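Local coordinates for transcriptional repressor (Vibrio fischeri, PDB 3KV1), which is probably a DNA-binding transcriptional repressor of the SorC family whose domain here is thought to bind a sugar, at residues R24-L29 / A43-Y48; Q65-V70 / F151-I156; G187-F192 / L213-L218; N223-A228 / I246-T251; S236-L241 / M257-L262. One frame throughout, in Å; residues are numbered along the deposited sequence. Where two conformers were deposited one is given.

Contact 1 (R24-L29 / A43-Y48); sequences RALISL and ALVSSY. With GOL (glycerol), chain E.
The flat groups of Arg24 and Tyr48 meet at the rim of the tyrosine ring: Arg24 NH1 lies near the ring plane, 4.3 Å from Tyr48 CD1. A bound glycerol, probably from the crystallisation liquor, shares that edge, its O2 lying in the ring plane. The same O2 approaches the guanidinium obliquely and takes a weak hydrogen bond of 2.7 Å from Arg24 NH2, while glycerol O1 lies in plane at the guanidinium edge. Bends at chi2 (-66°) and chi3 (-73°) bring the guanidinium there, but in only one of two deposited conformers. Glycerol O3 donates to Leu44 O at 3.0 Å, so the molecule tentatively bridges strand and helix. Apart from the glycerol the contact is apolar. Leu26 CB meets Leu44 CB at 4.0 Å, and the side chains of Leu26 and Tyr48 cross at about a right angle, with Leu26 CD1 4.0 Å from Tyr48 CB. Leu44 CD1 reaches Ile27 C at 3.6 Å. Strand 24-28 pairs in parallel with strand 248-252, and helix 34-52 lies across them, Val45 on Ala250 and Tyr48 on Val225 and Val248, as is typical of a layered alpha/beta domain.

Contact 2 (Q65-V70 / F151-I156); sequences QNVAAV and FALVGI
Apolar packing carries most of the contact between Val67 and Leu153, whose side chains slide past each other in opposite directions. Val67 CG1 meets Leu153 CD2 at 3.8 Å, and one helical turn on, Val70 CG1 approaches the same methyl at 4.2 Å. With Leu153 CG anti to its backbone nitrogen (chi1 177°), CD2 is presented to both valines. The other Val67 branch, CG2, is pressed onto the strand backbone, 3.4 Å from Gly155 N and 3.6 Å from Val154 C.

The polar part is indirect. Asn66 CB packs 4.2 Å from Gly155 CA, where no side chain intervenes, and its amide is too far from Ile156 O for a direct bond. A water closes the gap: it accepts from Asn66 ND2 at 2.9 Å and donates to Ile156 O at 2.7 Å, giving a buried amide and a strand carbonyl a common partner.

Another glycerol, probably also from the crystallisation liquor, lies near Gly155 and may mark a pocket, although it does not identify the natural ligand. From helix 100-111, Ile103 touches Val67 and Leu107 touches Leu153. Strand 151-158 pairs in parallel with strand 58-61, which directly precedes helix 65-72. A helix that follows one parallel strand and packs its N-terminal turns on the neighbouring strand of the sheet is characteristic of Rossmann-like alpha/beta folds.

Contact 3 (G187-F192 / L213-L218); sequences GDIGGF and LEMEDL
A tight glycine turn at the end of strand 185-189 packs against the capped start of helix 215-219, chiefly through Phe192 and Ile189 against Leu213 and Leu218. Leu213 CB sits over one face of the phenylalanine ring in a CH-pi contact, 4.1 Å from the centroid and 18° off the normal. Ile189 O lies over the centre of the opposite face, so the ring is sandwiched. At its edge, in plane, is Leu218 CG, and Phe192 CE1 meets Leu218 CD1 at 3.7 Å. That methyl also meets Ile189 CG2 tip to tip, again at 3.7 Å. Met215, a selenomethionine bent at chi2 and chi3, crosses Ile189 at about a right angle and brings CE to 3.9 Å from Ile189 CG2. A water lies between Phe192 O and Leu213 O. Asp188 OD2 accepts from Gly191 N at 2.9 Å, from above the carboxylate plane; it also bonds a glycerol, and OD1 bonds Asn162. Asp217 OD2 takes a nearly straight bond (169°) from Glu214 N, also 2.9 Å, while its OD1 forms a salt bridge with Arg147. The Asp188 bond is an Asx motif; that of Asp217 is the N3-to-N-cap half of a capping box.

Contact 4 (N223-A228 / I246-T251); sequences NVVAMA and IDVLAT
Strands 223-227 and 248-251 run parallel, their axes 4.8 Å apart and inclined by 16°, in the register Val225 with Val248, Ala226 with Leu249 and Met227 with Ala250. The hydrogen bonds alternate as expected for parallel pairing: Ala226 N gives to Val248 O at 2.8 Å, Ala250 N to Ala226 O at 2.9 Å, and Ala228 N to Ala250 O at 3.2 Å. Val224 O is gripped twice, by Val248 N and by Asp247 N, both at 2.9 Å; the bond from Asp247 N lies in the carbonyl plane on a lone pair, the other is tilted out of it.

Side chains fasten both ends. At the start, Asp247 OD2 uses its anti lone pair to receive Val224 N in an almost perfectly straight bond (2.8 Å, 177°), so the carboxylate stands in for a strand carbonyl. At the other end Thr251 OG1, anti to its backbone nitrogen (chi1 -168°) in the conformer given, one of two, donates to Ala228 O at 2.7 Å, from above the carbonyl plane. Between them the packing is apolar: Val225 and Val248 lie side by side on one face, while on the other Ile246 CD1 touches Ala226 CB at 3.7 Å.

Helix 234-242 joins the two strands in a beta-alpha-beta unit and packs on the face bearing Ala226 and Leu249. Helix 34-52 covers the face of Val225, Met227, Val248 and Ala250. Strand 151-158 borders 223-227, and strand 24-28 continues the sheet beyond 248-252.

Contact 5 (S236-L241 / M257-L262); sequences SIMGAL and MALLNL
Two torsion choices bring Met238 and Leu259 together. Met238, a selenomethionine, has CG anti to its backbone nitrogen (chi1 -164°) and a bend at chi2 (71°), which carries SE toward the second helix; Leu259 has CG anti to its carbonyl carbon, sending both methyls toward the first. In the conformer described, one of two for Met238, SE lies 3.8 Å from Leu259 CD2 and 4.0 Å from Leu262 CB, and the Met238 side chain slides past both leucines in opposite directions. Leu259 CD2 also meets Ile237 CG2 at 3.8 Å. Its other methyl, CD1, touches Leu241 CD1 at 3.8 Å, and Leu259 crosses both Ile237 and Leu241 at about a right angle. Leu262 CD1 brushes Met238 CB at 4.1 Å. No hydrogen bond joins the two segments. Their axes approach to 10.3 Å at -64°, a wide crossing at which Leu259 makes most of the contacts. Phe20 of helix 10-20 packs on both Met238 and Leu259, and Ile156 of strand 151-158 lies against Ile237 and Ala240. Helices 234-242 and 253-264, before and after strand 248-252, pack on the same sheet face, where Leu249 touches both Leu241 and Leu259, as in an alpha/beta sandwich.

How the contacts relate
All five contacts are largely buried, but contacts 2, 3 and 4 lie nearer the centre of the chain, whereas contacts 1 and 5 lie about 15 and 16 Å from it, centre to centre. Contact 4 alone is a direct strand pairing, rich in straight backbone bonds; contacts 1, 2, 3 and 5 have no direct hydrogen bond between segments, though glycerol bridges contact 1 and a water lies in each of contacts 2 and 3. Strand 151-158 of contact 2 neighbours strands 185-189 and 223-227, and strand 24-28 of contact 1 borders 248-252. Val45 CG1 reaches Leu153 CD1 at 3.7 Å, joining contacts 1 and 2 on one sheet face, while contact 5 packs against the other.

Contact 1 (R24-L29 / A43-Y48)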
# COMPACT_ATOMS: atom_id res chain seq x y z
N ARG A 24 -26.47 15.97 -6.78
CA ARG A 24 -26.33 16.94 -5.69
C ARG A 24 -25.30 17.98 -6.09
O ARG A 24 -24.43 17.72 -6.92
CB ARG A 24 -25.82 16.27 -4.40
CG ARG A 24 -26.82 15.46 -3.60
CD ARG A 24 -27.94 16.33 -2.99
NE ARG A 24 -27.51 17.16 -1.87
CZ ARG A 24 -27.36 16.72 -0.62
NH1 ARG A 24 -27.57 15.44 -0.33
NH2 ARG A 24 -26.99 17.57 0.34
N ALA A 25 -25.40 19.15 -5.47
CA ALA A 25 -24.34 20.13 -5.48
C ALA A 25 -24.20 20.60 -4.04
O ALA A 25 -25.21 20.90 -3.37
CB ALA A 25 -24.69 21.28 -6.42
N LEU A 26 -22.98 20.55 -3.54
CA LEU A 26 -22.68 20.94 -2.16
C LEU A 26 -21.84 22.24 -2.25
O LEU A 26 -20.68 22.19 -2.65
CB LEU A 26 -21.86 19.83 -1.49
CG LEU A 26 -22.53 18.43 -1.58
CD1 LEU A 26 -21.63 17.38 -0.92
CD2 LEU A 26 -23.86 18.51 -0.86
N ILE A 27 -22.42 23.37 -1.86
CA ILE A 27 -21.75 24.65 -2.08
C ILE A 27 -21.36 25.33 -0.78
O ILE A 27 -22.20 25.58 0.10
CB ILE A 27 -22.66 25.60 -2.91
CG1 ILE A 27 -22.96 24.98 -4.27
CG2 ILE A 27 -22.04 26.99 -3.06
CD1 ILE A 27 -21.71 24.64 -5.06
N SER A 28 -20.07 25.64 -0.65
CA SER A 28 -19.56 26.27 0.56
C SER A 28 -19.36 27.77 0.32
O SER A 28 -19.05 28.22 -0.80
CB SER A 28 -18.24 25.59 1.00
OG SER A 28 -17.20 25.85 0.07
N LEU A 29 -19.54 28.57 1.37
CA LEU A 29 -19.33 30.01 1.25
C LEU A 29 -17.87 30.29 0.92
O LEU A 29 -16.97 29.52 1.30
CB LEU A 29 -19.72 30.71 2.54
CG LEU A 29 -21.21 30.55 2.88
CD1 LEU A 29 -21.52 31.17 4.22
CD2 LEU A 29 -22.07 31.18 1.77
N ALA A 43 -15.86 19.73 4.51
CA ALA A 43 -16.85 19.54 5.58
C ALA A 43 -18.18 19.04 5.01
O ALA A 43 -18.85 18.18 5.60
CB ALA A 43 -17.08 20.85 6.38
N LEU A 44 -18.55 19.57 3.86
CA LEU A 44 -19.83 19.22 3.30
C LEU A 44 -19.73 17.80 2.76
O LEU A 44 -20.67 17.02 2.86
CB LEU A 44 -20.17 20.17 2.15
CG LEU A 44 -20.33 21.64 2.59
CD1 LEU A 44 -20.64 22.49 1.35
CD2 LEU A 44 -21.43 21.79 3.65
N VAL A 45 -18.59 17.48 2.16
CA VAL A 45 -18.42 16.11 1.61
C VAL A 45 -18.39 15.07 2.75
O VAL A 45 -18.96 13.96 2.62
CB VAL A 45 -17.16 16.00 0.74
CG1 VAL A 45 -16.94 14.53 0.31
CG2 VAL A 45 -17.31 16.91 -0.48
N SER A 46 -17.75 15.41 3.87
CA SER A 46 -17.65 14.52 5.04
C SER A 46 -19.05 14.15 5.56
O SER A 46 -19.34 12.98 5.88
CB SER A 46 -16.85 15.17 6.17
OG SER A 46 -16.75 14.32 7.32
N SER A 47 -19.90 15.16 5.66
CA SER A 47 -21.26 14.96 6.10
C SER A 47 -22.06 14.12 5.11
O SER A 47 -22.83 13.23 5.52
CB SER A 47 -21.94 16.30 6.35
OG SER A 47 -23.28 16.04 6.71
N TYR A 48 -21.91 14.41 3.82
CA TYR A 48 -22.56 13.63 2.77
C TYR A 48 -22.15 12.14 2.90
O TYR A 48 -23.00 11.25 2.87
CB TYR A 48 -22.23 14.20 1.36
CG TYR A 48 -22.58 13.24 0.22
CD1 TYR A 48 -23.85 13.23 -0.33
CD2 TYR A 48 -21.63 12.37 -0.28
CE1 TYR A 48 -24.16 12.33 -1.37
CE2 TYR A 48 -21.92 11.50 -1.31
CZ TYR A 48 -23.19 11.47 -1.83
OH TYR A 48 -23.45 10.57 -2.84
C1 GOL E . -26.05 15.32 3.88
O1 GOL E . -26.44 14.22 3.08
C2 GOL E . -25.45 16.46 3.05
O2 GOL E . -25.28 16.01 1.73
C3 GOL E . -24.08 16.85 3.63
O3 GOL E . -23.54 18.02 3.04

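Contact 2 (Q65-V70 / F151-I156)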
# COMPACT_ATOMS: atom_id res chain seq x y z
N GLN A 65 -4.76 17.19 -2.64
CA GLN A 65 -5.20 18.00 -1.50
C GLN A 65 -6.71 18.12 -1.30
O GLN A 65 -7.17 18.20 -0.16
CB GLN A 65 -4.56 19.38 -1.57
CG GLN A 65 -3.06 19.32 -1.47
CD GLN A 65 -2.43 20.69 -1.63
OE1 GLN A 65 -2.07 21.33 -0.64
NE2 GLN A 65 -2.33 21.16 -2.87
N ASN A 66 -7.48 18.18 -2.39
CA ASN A 66 -8.94 18.31 -2.22
C ASN A 66 -9.47 17.06 -1.51
O ASN A 66 -10.22 17.15 -0.53
CB ASN A 66 -9.64 18.47 -3.58
CG ASN A 66 -9.26 19.77 -4.30
OD1 ASN A 66 -9.28 20.83 -3.69
ND2 ASN A 66 -8.94 19.68 -5.59
N VAL A 67 -9.05 15.89 -1.99
CA VAL A 67 -9.51 14.62 -1.40
C VAL A 67 -8.99 14.45 0.03
O VAL A 67 -9.73 14.04 0.94
CB VAL A 67 -9.11 13.43 -2.32
CG1 VAL A 67 -9.58 12.08 -1.72
CG2 VAL A 67 -9.68 13.64 -3.72
N ALA A 68 -7.72 14.81 0.25
CA ALA A 68 -7.11 14.62 1.57
C ALA A 68 -7.87 15.42 2.63
O ALA A 68 -8.03 14.96 3.77
CB ALA A 68 -5.64 15.04 1.54
N ALA A 69 -8.36 16.60 2.24
CA ALA A 69 -9.12 17.45 3.18
C ALA A 69 -10.34 16.71 3.78
O ALA A 69 -10.71 16.96 4.92
CB ALA A 69 -9.57 18.76 2.49
N VAL A 70 -10.94 15.79 3.01
CA VAL A 70 -12.12 15.04 3.51
C VAL A 70 -11.67 14.09 4.61
O VAL A 70 -12.33 13.94 5.62
CB VAL A 70 -12.82 14.27 2.37
CG1 VAL A 70 -14.01 13.45 2.91
CG2 VAL A 70 -13.27 15.25 1.22
N PHE A 151 -19.21 4.67 -4.66
CA PHE A 151 -18.79 6.08 -4.68
C PHE A 151 -17.40 6.22 -5.24
O PHE A 151 -16.62 5.28 -5.16
CB PHE A 151 -18.71 6.65 -3.26
CG PHE A 151 -20.01 6.57 -2.49
CD1 PHE A 151 -20.36 5.39 -1.81
CD2 PHE A 151 -20.85 7.68 -2.43
CE1 PHE A 151 -21.55 5.30 -1.11
CE2 PHE A 151 -22.06 7.61 -1.73
CZ PHE A 151 -22.39 6.41 -1.06
N ALA A 152 -17.07 7.43 -5.74
CA ALA A 152 -15.68 7.79 -5.98
C ALA A 152 -15.47 9.14 -5.33
O ALA A 152 -16.39 9.97 -5.32
CB ALA A 152 -15.36 7.85 -7.51
N LEU A 153 -14.30 9.37 -4.76
CA LEU A 153 -14.02 10.65 -4.14
C LEU A 153 -12.80 11.20 -4.89
O LEU A 153 -11.70 10.66 -4.79
CB LEU A 153 -13.75 10.39 -2.65
CG LEU A 153 -13.38 11.60 -1.82
CD1 LEU A 153 -14.60 12.55 -1.76
CD2 LEU A 153 -13.02 11.08 -0.44
N VAL A 154 -13.01 12.22 -5.71
CA VAL A 154 -11.91 12.68 -6.55
C VAL A 154 -11.81 14.19 -6.56
O VAL A 154 -12.82 14.90 -6.37
CB VAL A 154 -12.12 12.18 -8.00
CG1 VAL A 154 -11.89 10.65 -8.10
CG2 VAL A 154 -13.54 12.58 -8.52
N GLY A 155 -10.62 14.70 -6.81
CA GLY A 155 -10.46 16.14 -6.94
C GLY A 155 -10.40 16.47 -8.41
O GLY A 155 -10.09 15.59 -9.23
N ILE A 156 -10.70 17.72 -8.78
CA ILE A 156 -10.52 18.14 -10.17
C ILE A 156 -9.29 19.04 -10.16
O ILE A 156 -9.28 20.08 -9.49
CB ILE A 156 -11.72 18.95 -10.69
CG1 ILE A 156 -13.01 18.13 -10.54
CG2 ILE A 156 -11.46 19.42 -12.17
CD1 ILE A 156 -14.31 18.96 -10.76
O HOH W 1 -8.18 21.69 -7.57

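Contact 3 (G187-F192 / L213-L218)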
# COMPACT_ATOMS: atom_id res chain seq x y z
N GLY A 187 -7.46 19.70 -17.59
CA GLY A 187 -7.58 19.28 -16.20
C GLY A 187 -7.48 17.78 -16.01
O GLY A 187 -7.46 17.02 -16.99
N ASP A 188 -7.38 17.37 -14.75
CA ASP A 188 -7.45 15.94 -14.42
C ASP A 188 -8.56 15.71 -13.42
O ASP A 188 -9.00 16.63 -12.71
CB ASP A 188 -6.17 15.44 -13.75
CG ASP A 188 -6.09 15.85 -12.28
OD1 ASP A 188 -5.43 16.86 -12.01
OD2 ASP A 188 -6.71 15.20 -11.38
N ILE A 189 -8.99 14.47 -13.38
CA ILE A 189 -9.90 14.00 -12.36
C ILE A 189 -9.27 12.84 -11.61
O ILE A 189 -8.87 11.84 -12.22
CB ILE A 189 -11.28 13.63 -12.94
CG1 ILE A 189 -12.27 13.29 -11.80
CG2 ILE A 189 -11.17 12.52 -13.98
CD1 ILE A 189 -13.76 13.53 -12.17
N GLY A 190 -9.19 12.99 -10.29
CA GLY A 190 -8.66 11.97 -9.40
C GLY A 190 -7.15 11.77 -9.47
O GLY A 190 -6.57 10.96 -8.71
N GLY A 191 -6.51 12.51 -10.36
CA GLY A 191 -5.10 12.27 -10.68
C GLY A 191 -4.84 11.30 -11.80
O GLY A 191 -3.72 11.20 -12.33
N PHE A 192 -5.88 10.57 -12.20
CA PHE A 192 -5.68 9.41 -13.06
C PHE A 192 -6.20 9.51 -14.48
O PHE A 192 -5.90 8.64 -15.31
CB PHE A 192 -6.21 8.13 -12.39
CG PHE A 192 -7.65 8.23 -11.89
CD1 PHE A 192 -8.72 8.23 -12.79
CD2 PHE A 192 -7.91 8.30 -10.53
CE1 PHE A 192 -10.04 8.33 -12.32
CE2 PHE A 192 -9.22 8.36 -10.04
CZ PHE A 192 -10.29 8.38 -10.94
N LEU A 213 -7.53 4.06 -12.36
CA LEU A 213 -8.77 4.06 -13.14
C LEU A 213 -8.76 5.01 -14.34
O LEU A 213 -7.86 5.84 -14.49
CB LEU A 213 -9.97 4.41 -12.26
CG LEU A 213 -10.33 3.43 -11.13
CD1 LEU A 213 -11.59 3.96 -10.48
CD2 LEU A 213 -10.55 2.01 -11.67
N GLU A 214 -9.77 4.88 -15.20
CA GLU A 214 -9.95 5.80 -16.32
C GLU A 214 -11.36 6.39 -16.35
O GLU A 214 -12.23 6.01 -15.57
CB GLU A 214 -9.64 5.11 -17.65
CG GLU A 214 -10.51 3.90 -17.93
CD GLU A 214 -10.16 3.23 -19.26
OE1 GLU A 214 -9.27 2.35 -19.26
OE2 GLU A 214 -10.77 3.59 -20.29
N MSE A 215 -11.56 7.33 -17.27
CA MSE A 215 -12.83 8.07 -17.34
C MSE A 215 -14.04 7.15 -17.48
O MSE A 215 -15.06 7.35 -16.84
CB MSE A 215 -12.82 9.05 -18.52
CG MSE A 215 -13.95 10.04 -18.42
SE MSE A 215 -13.51 11.33 -17.04
CE MSE A 215 -11.91 12.10 -17.80
N GLU A 216 -13.92 6.12 -18.31
CA GLU A 216 -15.05 5.20 -18.49
C GLU A 216 -15.43 4.46 -17.20
O GLU A 216 -16.59 4.08 -17.01
CB GLU A 216 -14.78 4.22 -19.62
CG GLU A 216 -16.02 3.51 -20.11
CD GLU A 216 -17.06 4.47 -20.71
OE1 GLU A 216 -16.71 5.60 -21.14
OE2 GLU A 216 -18.25 4.08 -20.76
N ASP A 217 -14.46 4.22 -16.33
CA ASP A 217 -14.78 3.61 -15.03
C ASP A 217 -15.60 4.58 -14.22
O ASP A 217 -16.59 4.19 -13.61
CB ASP A 217 -13.51 3.26 -14.25
CG ASP A 217 -12.61 2.28 -14.99
OD1 ASP A 217 -13.12 1.32 -15.61
OD2 ASP A 217 -11.39 2.50 -14.95
N LEU A 218 -15.20 5.85 -14.19
CA LEU A 218 -15.96 6.82 -13.41
C LEU A 218 -17.37 6.95 -13.99
O LEU A 218 -18.33 7.23 -13.25
CB LEU A 218 -15.28 8.22 -13.42
CG LEU A 218 -14.00 8.39 -12.61
CD1 LEU A 218 -13.43 9.86 -12.74
CD2 LEU A 218 -14.22 8.04 -11.12
O HOH W 2 -5.70 6.21 -16.09

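Contact 4 (N223-A228 / I246-T251)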
# COMPACT_ATOMS: atom_id res chain seq x y z
N ASN A 223 -21.89 7.08 -7.79
CA ASN A 223 -21.82 8.34 -7.08
C ASN A 223 -20.41 8.93 -7.09
O ASN A 223 -19.67 8.76 -6.11
CB ASN A 223 -22.26 8.16 -5.61
CG ASN A 223 -23.71 7.69 -5.50
OD1 ASN A 223 -24.64 8.43 -5.78
ND2 ASN A 223 -23.88 6.43 -5.14
N VAL A 224 -20.07 9.60 -8.18
CA VAL A 224 -18.77 10.25 -8.32
C VAL A 224 -18.88 11.61 -7.65
O VAL A 224 -19.65 12.48 -8.08
CB VAL A 224 -18.40 10.36 -9.80
CG1 VAL A 224 -17.15 11.20 -10.01
CG2 VAL A 224 -18.21 8.91 -10.40
N VAL A 225 -18.13 11.77 -6.57
CA VAL A 225 -18.14 13.02 -5.82
C VAL A 225 -16.85 13.75 -6.20
O VAL A 225 -15.75 13.26 -5.91
CB VAL A 225 -18.05 12.75 -4.32
CG1 VAL A 225 -17.96 14.11 -3.56
CG2 VAL A 225 -19.25 11.88 -3.84
N ALA A 226 -16.99 14.91 -6.81
CA ALA A 226 -15.83 15.63 -7.33
C ALA A 226 -15.72 16.96 -6.61
O ALA A 226 -16.72 17.69 -6.40
CB ALA A 226 -15.95 15.84 -8.84
N MSE A 227 -14.49 17.34 -6.31
CA MSE A 227 -14.24 18.43 -5.40
C MSE A 227 -13.23 19.43 -5.98
O MSE A 227 -12.14 19.05 -6.39
CB MSE A 227 -13.71 17.82 -4.10
CG MSE A 227 -14.55 16.63 -3.58
SE MSE A 227 -13.62 16.05 -1.96
CE MSE A 227 -13.40 17.93 -1.18
N ALA A 228 -13.57 20.72 -6.00
CA ALA A 228 -12.58 21.75 -6.36
C ALA A 228 -12.90 23.02 -5.59
O ALA A 228 -14.06 23.34 -5.39
CB ALA A 228 -12.62 22.02 -7.84
N ILE A 246 -19.65 13.20 -13.39
CA ILE A 246 -19.80 13.67 -12.01
C ILE A 246 -21.23 13.59 -11.52
O ILE A 246 -22.15 14.00 -12.25
CB ILE A 246 -19.28 15.08 -11.88
CG1 ILE A 246 -17.79 15.10 -12.19
CG2 ILE A 246 -19.51 15.60 -10.45
CD1 ILE A 246 -17.23 16.52 -12.20
N ASP A 247 -21.42 13.02 -10.33
CA ASP A 247 -22.76 12.98 -9.74
C ASP A 247 -22.97 14.00 -8.62
O ASP A 247 -24.07 14.54 -8.46
CB ASP A 247 -23.04 11.58 -9.29
CG ASP A 247 -22.83 10.58 -10.42
OD1 ASP A 247 -23.61 10.68 -11.40
OD2 ASP A 247 -21.88 9.75 -10.36
N VAL A 248 -21.93 14.22 -7.82
CA VAL A 248 -22.03 15.18 -6.74
C VAL A 248 -20.87 16.18 -6.86
O VAL A 248 -19.69 15.78 -6.86
CB VAL A 248 -21.92 14.47 -5.39
CG1 VAL A 248 -21.92 15.47 -4.25
CG2 VAL A 248 -23.06 13.42 -5.21
N LEU A 249 -21.19 17.47 -7.00
CA LEU A 249 -20.14 18.47 -7.16
C LEU A 249 -20.04 19.24 -5.86
O LEU A 249 -21.05 19.76 -5.39
CB LEU A 249 -20.49 19.44 -8.29
CG LEU A 249 -19.52 20.60 -8.47
CD1 LEU A 249 -18.19 20.04 -8.99
CD2 LEU A 249 -20.10 21.65 -9.45
N ALA A 250 -18.86 19.29 -5.27
CA ALA A 250 -18.69 20.06 -4.05
C ALA A 250 -17.68 21.20 -4.37
O ALA A 250 -16.58 20.95 -4.80
CB ALA A 250 -18.16 19.12 -2.89
N THR A 251 -18.05 22.43 -4.09
CA THR A 251 -17.23 23.55 -4.53
C THR A 251 -17.69 24.82 -3.81
O THR A 251 -18.53 24.76 -2.91
CB THR A 251 -17.24 23.71 -6.10
OG1 THR A 251 -16.21 24.62 -6.53
CG2 THR A 251 -18.61 24.23 -6.62

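Contact 5 (S236-L241 / M257-L262)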
# COMPACT_ATOMS: atom_id res chain seq x y z
N SER A 236 -11.05 24.13 -15.70
CA SER A 236 -10.89 22.71 -15.42
C SER A 236 -12.16 22.09 -14.88
O SER A 236 -12.50 20.95 -15.21
CB SER A 236 -9.75 22.49 -14.41
OG SER A 236 -8.56 23.07 -14.93
N ILE A 237 -12.85 22.83 -14.01
CA ILE A 237 -14.06 22.30 -13.39
C ILE A 237 -15.14 22.17 -14.46
O ILE A 237 -15.89 21.17 -14.47
CB ILE A 237 -14.58 23.20 -12.24
CG1 ILE A 237 -13.51 23.29 -11.14
CG2 ILE A 237 -15.88 22.63 -11.67
CD1 ILE A 237 -13.78 24.43 -10.11
N MSE A 238 -15.19 23.14 -15.38
CA MSE A 238 -16.14 23.11 -16.49
C MSE A 238 -15.88 21.90 -17.38
O MSE A 238 -16.80 21.17 -17.73
CB MSE A 238 -16.09 24.40 -17.31
CG MSE A 238 -17.31 24.56 -18.23
SE MSE A 238 -18.99 24.94 -17.22
CE MSE A 238 -20.30 24.80 -18.69
N GLY A 239 -14.61 21.69 -17.75
CA GLY A 239 -14.21 20.53 -18.53
C GLY A 239 -14.66 19.23 -17.87
O GLY A 239 -15.21 18.32 -18.52
N ALA A 240 -14.43 19.13 -16.57
CA ALA A 240 -14.78 17.94 -15.83
C ALA A 240 -16.30 17.69 -15.83
O ALA A 240 -16.73 16.57 -16.02
CB ALA A 240 -14.24 18.02 -14.39
N LEU A 241 -17.08 18.75 -15.61
CA LEU A 241 -18.53 18.61 -15.66
C LEU A 241 -18.97 18.15 -17.03
O LEU A 241 -19.87 17.33 -17.14
CB LEU A 241 -19.22 19.91 -15.27
CG LEU A 241 -19.17 20.16 -13.76
CD1 LEU A 241 -19.58 21.61 -13.54
CD2 LEU A 241 -20.05 19.19 -12.97
N MSE A 257 -20.91 30.22 -9.28
CA MSE A 257 -21.28 31.40 -10.09
C MSE A 257 -20.54 31.35 -11.42
O MSE A 257 -21.13 31.61 -12.48
CB MSE A 257 -20.92 32.67 -9.34
CG MSE A 257 -21.77 32.86 -8.14
SE MSE A 257 -21.21 34.48 -7.22
CE MSE A 257 -22.85 34.77 -6.19
N ALA A 258 -19.26 30.99 -11.38
CA ALA A 258 -18.44 30.91 -12.60
C ALA A 258 -18.99 29.88 -13.60
O ALA A 258 -19.05 30.16 -14.81
CB ALA A 258 -16.97 30.57 -12.26
N LEU A 259 -19.36 28.71 -13.07
CA LEU A 259 -19.88 27.59 -13.87
C LEU A 259 -21.20 27.96 -14.53
O LEU A 259 -21.41 27.65 -15.71
CB LEU A 259 -20.10 26.37 -12.99
CG LEU A 259 -18.79 25.79 -12.43
CD1 LEU A 259 -19.11 24.73 -11.41
CD2 LEU A 259 -17.91 25.26 -13.56
N LEU A 260 -22.08 28.62 -13.77
CA LEU A 260 -23.38 29.02 -14.31
C LEU A 260 -23.22 30.09 -15.38
O LEU A 260 -23.94 30.10 -16.38
CB LEU A 260 -24.33 29.49 -13.20
CG LEU A 260 -24.71 28.36 -12.24
CD1 LEU A 260 -25.48 28.93 -11.05
CD2 LEU A 260 -25.53 27.30 -12.98
N ASN A 261 -22.29 31.02 -15.14
CA ASN A 261 -21.96 32.01 -16.16
C ASN A 261 -21.39 31.39 -17.42
O ASN A 261 -21.80 31.74 -18.53
CB ASN A 261 -20.97 33.02 -15.58
CG ASN A 261 -20.77 34.21 -16.49
OD1 ASN A 261 -21.73 34.96 -16.78
ND2 ASN A 261 -19.53 34.43 -16.91
N LEU A 262 -20.44 30.46 -17.27
CA LEU A 262 -19.83 29.81 -18.43
C LEU A 262 -20.90 29.03 -19.23
O LEU A 262 -20.89 29.03 -20.46
CB LEU A 262 -18.75 28.82 -17.97
CG LEU A 262 -17.48 29.46 -17.39
CD1 LEU A 262 -16.52 28.40 -16.80
CD2 LEU A 262 -16.79 30.28 -18.49